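Local coordinates for protein alanine dehydrogenase (Archaeoglobus fulgidus, PDB 1OMO) that catalyses the NAD-dependent oxidative deamination of alanine to pyruvate, and the reverse reductive amination, as a homodimer, at residues Y119-N124 against C188-T193. Residues are numbered along the deposited sequence; the frame is centred on the assembly and turned at random.
Sequences YLARKN and CDVLVT
Ala121, where the chain leaves the helical path of 102-120, lays its CB against CG2 of Val190 at 3.8 Å. That methyl is the Val190 branch anti to the carbonyl carbon; Ala121 also touches His212, and Val190 packs on Phe128. One residue on, a water joins Arg122 N to Asp189 O, so the two backbones meet through solvent. The Arg122 side chain then bends at chi3 (-89°) and brings NH2 to Asp189 OD1 at 2.8 Å, a salt bridge with a nearly straight N-H...O angle of 161°. OD1 lies at the guanidinium edge, close to its plane, but is met on its anti side, well out of the carboxylate plane, and the two flat groups stand 83° apart. A second water bridges Arg122 NH1 and Asp189 OD1, a third Arg122 NH2 and Cys188 O, while Arg122 NE bonds Gly210 O. Arg122 NH1 also gives a bent hydrogen bond to Asn124 OD1 at 2.8 Å, two residues further along the same loop. With every guanidinium nitrogen engaged, the group is probably held against turning; a methionine here would probably leave Asp189 OD1 without its countercharge and Asn124 OD1 without that donor. Asp189 OD2 accepts from the amides of Ser126 and Val127, so this carboxylate ties the loop after the helix to the start of two neighbouring strands, 127-131 and 190-193, central in the parallel sheet of the NAD-binding Rossmann-fold domain.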
ATOM      1  N   TYR A 119      30.338   7.540   1.241  1.00 22.82           N
ATOM      2  CA  TYR A 119      30.795   6.583   2.241  1.00 22.64           C
ATOM      3  C   TYR A 119      31.629   5.445   1.701  1.00 23.82           C
ATOM      4  O   TYR A 119      32.423   4.859   2.423  1.00 24.92           O
ATOM      5  CB  TYR A 119      29.590   5.966   2.963  1.00 22.89           C
ATOM      6  CG  TYR A 119      28.986   6.866   4.018  1.00 24.15           C
ATOM      7  CD1 TYR A 119      29.478   6.862   5.317  1.00 25.30           C
ATOM      8  CD2 TYR A 119      27.958   7.744   3.706  1.00 22.86           C
ATOM      9  CE1 TYR A 119      28.958   7.710   6.295  1.00 25.87           C
ATOM     10  CE2 TYR A 119      27.433   8.607   4.665  1.00 24.11           C
ATOM     11  CZ  TYR A 119      27.942   8.583   5.966  1.00 27.32           C
ATOM     12  OH  TYR A 119      27.453   9.431   6.940  1.00 27.30           O
ATOM     13  N   LEU A 120      31.457   5.128   0.430  1.00 23.31           N
ATOM     14  CA  LEU A 120      32.136   3.982  -0.122  1.00 22.57           C
ATOM     15  C   LEU A 120      33.261   4.197  -1.131  1.00 21.58           C
ATOM     16  O   LEU A 120      34.143   3.360  -1.235  1.00 21.71           O
ATOM     17  CB  LEU A 120      31.077   3.065  -0.729  1.00 21.05           C
ATOM     18  CG  LEU A 120      30.424   1.935   0.049  1.00 21.25           C
ATOM     19  CD1 LEU A 120      30.698   1.996   1.510  1.00 17.80           C
ATOM     20  CD2 LEU A 120      28.933   1.975  -0.270  1.00 21.76           C
ATOM     21  N   ALA A 121      33.231   5.301  -1.866  1.00 21.63           N
ATOM     22  CA  ALA A 121      34.242   5.565  -2.890  1.00 20.71           C
ATOM     23  C   ALA A 121      35.518   6.177  -2.335  1.00 21.84           C
ATOM     24  O   ALA A 121      35.484   6.854  -1.310  1.00 22.13           O
ATOM     25  CB  ALA A 121      33.670   6.480  -3.960  1.00 20.31           C
ATOM     26  N   ARG A 122      36.636   5.949  -3.023  1.00 22.26           N
ATOM     27  CA  ARG A 122      37.923   6.501  -2.590  1.00 23.65           C
ATOM     28  C   ARG A 122      37.803   7.998  -2.453  1.00 24.02           C
ATOM     29  O   ARG A 122      37.284   8.675  -3.349  1.00 24.05           O
ATOM     30  CB  ARG A 122      39.001   6.193  -3.604  1.00 22.98           C
ATOM     31  CG  ARG A 122      39.404   4.763  -3.654  1.00 24.62           C
ATOM     32  CD  ARG A 122      40.548   4.612  -4.616  1.00 28.51           C
ATOM     33  NE  ARG A 122      40.109   4.363  -5.987  1.00 27.45           N
ATOM     34  CZ  ARG A 122      40.312   5.196  -6.988  1.00 26.68           C
ATOM     35  NH1 ARG A 122      40.935   6.346  -6.763  1.00 27.22           N
ATOM     36  NH2 ARG A 122      39.930   4.861  -8.209  1.00 23.91           N
ATOM     37  N   LYS A 123      38.273   8.524  -1.335  1.00 25.25           N
ATOM     38  CA  LYS A 123      38.186   9.950  -1.104  1.00 27.71           C
ATOM     39  C   LYS A 123      38.804  10.795  -2.225  1.00 26.84           C
ATOM     40  O   LYS A 123      38.449  11.967  -2.382  1.00 27.42           O
ATOM     41  CB  LYS A 123      38.792  10.273   0.265  1.00 31.09           C
ATOM     42  CG  LYS A 123      37.934   9.712   1.398  1.00 33.61           C
ATOM     43  CD  LYS A 123      38.771   9.121   2.520  1.00 37.04           C
ATOM     44  CE  LYS A 123      39.327  10.194   3.456  1.00 40.36           C
ATOM     45  NZ  LYS A 123      38.507  10.393   4.705  1.00 39.08           N
ATOM     46  N   ASN A 124      39.669  10.191  -3.043  1.00 26.51           N
ATOM     47  CA  ASN A 124      40.322  10.911  -4.153  1.00 27.12           C
ATOM     48  C   ASN A 124      39.671  10.728  -5.552  1.00 26.51           C
ATOM     49  O   ASN A 124      40.251  11.123  -6.567  1.00 27.31           O
ATOM     50  CB  ASN A 124      41.820  10.525  -4.225  1.00 24.59           C
ATOM     51  CG  ASN A 124      42.043   9.057  -4.622  1.00 26.15           C
ATOM     52  OD1 ASN A 124      41.115   8.265  -4.679  1.00 23.37           O
ATOM     53  ND2 ASN A 124      43.287   8.701  -4.877  1.00 25.36           N
ATOM     54  N   CYS A 188      37.107   4.143 -14.550  1.00 18.15           N
ATOM     55  CA  CYS A 188      36.931   5.361 -13.766  1.00 18.43           C
ATOM     56  C   CYS A 188      37.092   5.072 -12.287  1.00 18.28           C
ATOM     57  O   CYS A 188      37.358   3.942 -11.915  1.00 22.34           O
ATOM     58  CB  CYS A 188      35.520   5.904 -14.004  1.00 19.29           C
ATOM     59  SG  CYS A 188      34.246   4.683 -13.586  1.00 21.33           S
ATOM     60  N   ASP A 189      36.925   6.075 -11.434  1.00 18.66           N
ATOM     61  CA  ASP A 189      37.015   5.837  -9.981  1.00 19.11           C
ATOM     62  C   ASP A 189      35.604   5.515  -9.405  1.00 17.31           C
ATOM     63  O   ASP A 189      35.463   4.707  -8.491  1.00 15.66           O
ATOM     64  CB  ASP A 189      37.593   7.068  -9.268  1.00 20.96           C
ATOM     65  CG  ASP A 189      38.876   7.592  -9.932  1.00 23.55           C
ATOM     66  OD1 ASP A 189      39.800   6.786 -10.178  1.00 24.01           O
ATOM     67  OD2 ASP A 189      38.949   8.811 -10.209  1.00 24.27           O
ATOM     68  N   VAL A 190      34.580   6.154  -9.976  1.00 18.08           N
ATOM     69  CA  VAL A 190      33.176   5.991  -9.587  1.00 17.09           C
ATOM     70  C   VAL A 190      32.405   5.732 -10.888  1.00 18.36           C
ATOM     71  O   VAL A 190      32.419   6.563 -11.812  1.00 18.48           O
ATOM     72  CB  VAL A 190      32.634   7.290  -8.894  1.00 16.46           C
ATOM     73  CG1 VAL A 190      31.131   7.159  -8.570  1.00 15.35           C
ATOM     74  CG2 VAL A 190      33.435   7.547  -7.590  1.00 15.05           C
ATOM     75  N   LEU A 191      31.758   4.569 -10.958  1.00 16.67           N
ATOM     76  CA  LEU A 191      30.986   4.164 -12.131  1.00 18.01           C
ATOM     77  C   LEU A 191      29.494   4.075 -11.749  1.00 16.61           C
ATOM     78  O   LEU A 191      29.127   3.328 -10.847  1.00 19.54           O
ATOM     79  CB  LEU A 191      31.508   2.798 -12.631  1.00 15.92           C
ATOM     80  CG  LEU A 191      30.781   2.075 -13.786  1.00 19.27           C
ATOM     81  CD1 LEU A 191      30.861   2.903 -15.078  1.00 15.27           C
ATOM     82  CD2 LEU A 191      31.410   0.683 -14.012  1.00 16.82           C
ATOM     83  N   VAL A 192      28.664   4.853 -12.435  1.00 16.39           N
ATOM     84  CA  VAL A 192      27.221   4.916 -12.207  1.00 15.02           C
ATOM     85  C   VAL A 192      26.451   4.162 -13.315  1.00 17.27           C
ATOM     86  O   VAL A 192      26.337   4.684 -14.419  1.00 20.18           O
ATOM     87  CB  VAL A 192      26.742   6.383 -12.262  1.00 12.85           C
ATOM     88  CG1 VAL A 192      25.265   6.461 -11.949  1.00 10.74           C
ATOM     89  CG2 VAL A 192      27.573   7.248 -11.331  1.00 13.00           C
ATOM     90  N   THR A 193      25.927   2.963 -13.051  1.00 17.64           N
ATOM     91  CA  THR A 193      25.172   2.244 -14.086  1.00 16.25           C
ATOM     92  C   THR A 193      23.692   2.562 -13.892  1.00 17.16           C
ATOM     93  O   THR A 193      23.130   2.344 -12.849  1.00 18.97           O
ATOM     94  CB  THR A 193      25.426   0.740 -14.042  1.00 15.55           C
ATOM     95  OG1 THR A 193      24.880   0.208 -12.849  1.00 14.81           O
ATOM     96  CG2 THR A 193      26.961   0.447 -14.099  1.00 16.99           C
TER
HETATM   97  O   HOH W   1      39.324   2.722 -10.016  1.00 20.31           O
HETATM   98  O   HOH W   2      36.494   4.697  -5.765  1.00 22.04           O
HETATM   99  O   HOH W   3      42.289   7.451  -8.795  1.00 35.07           O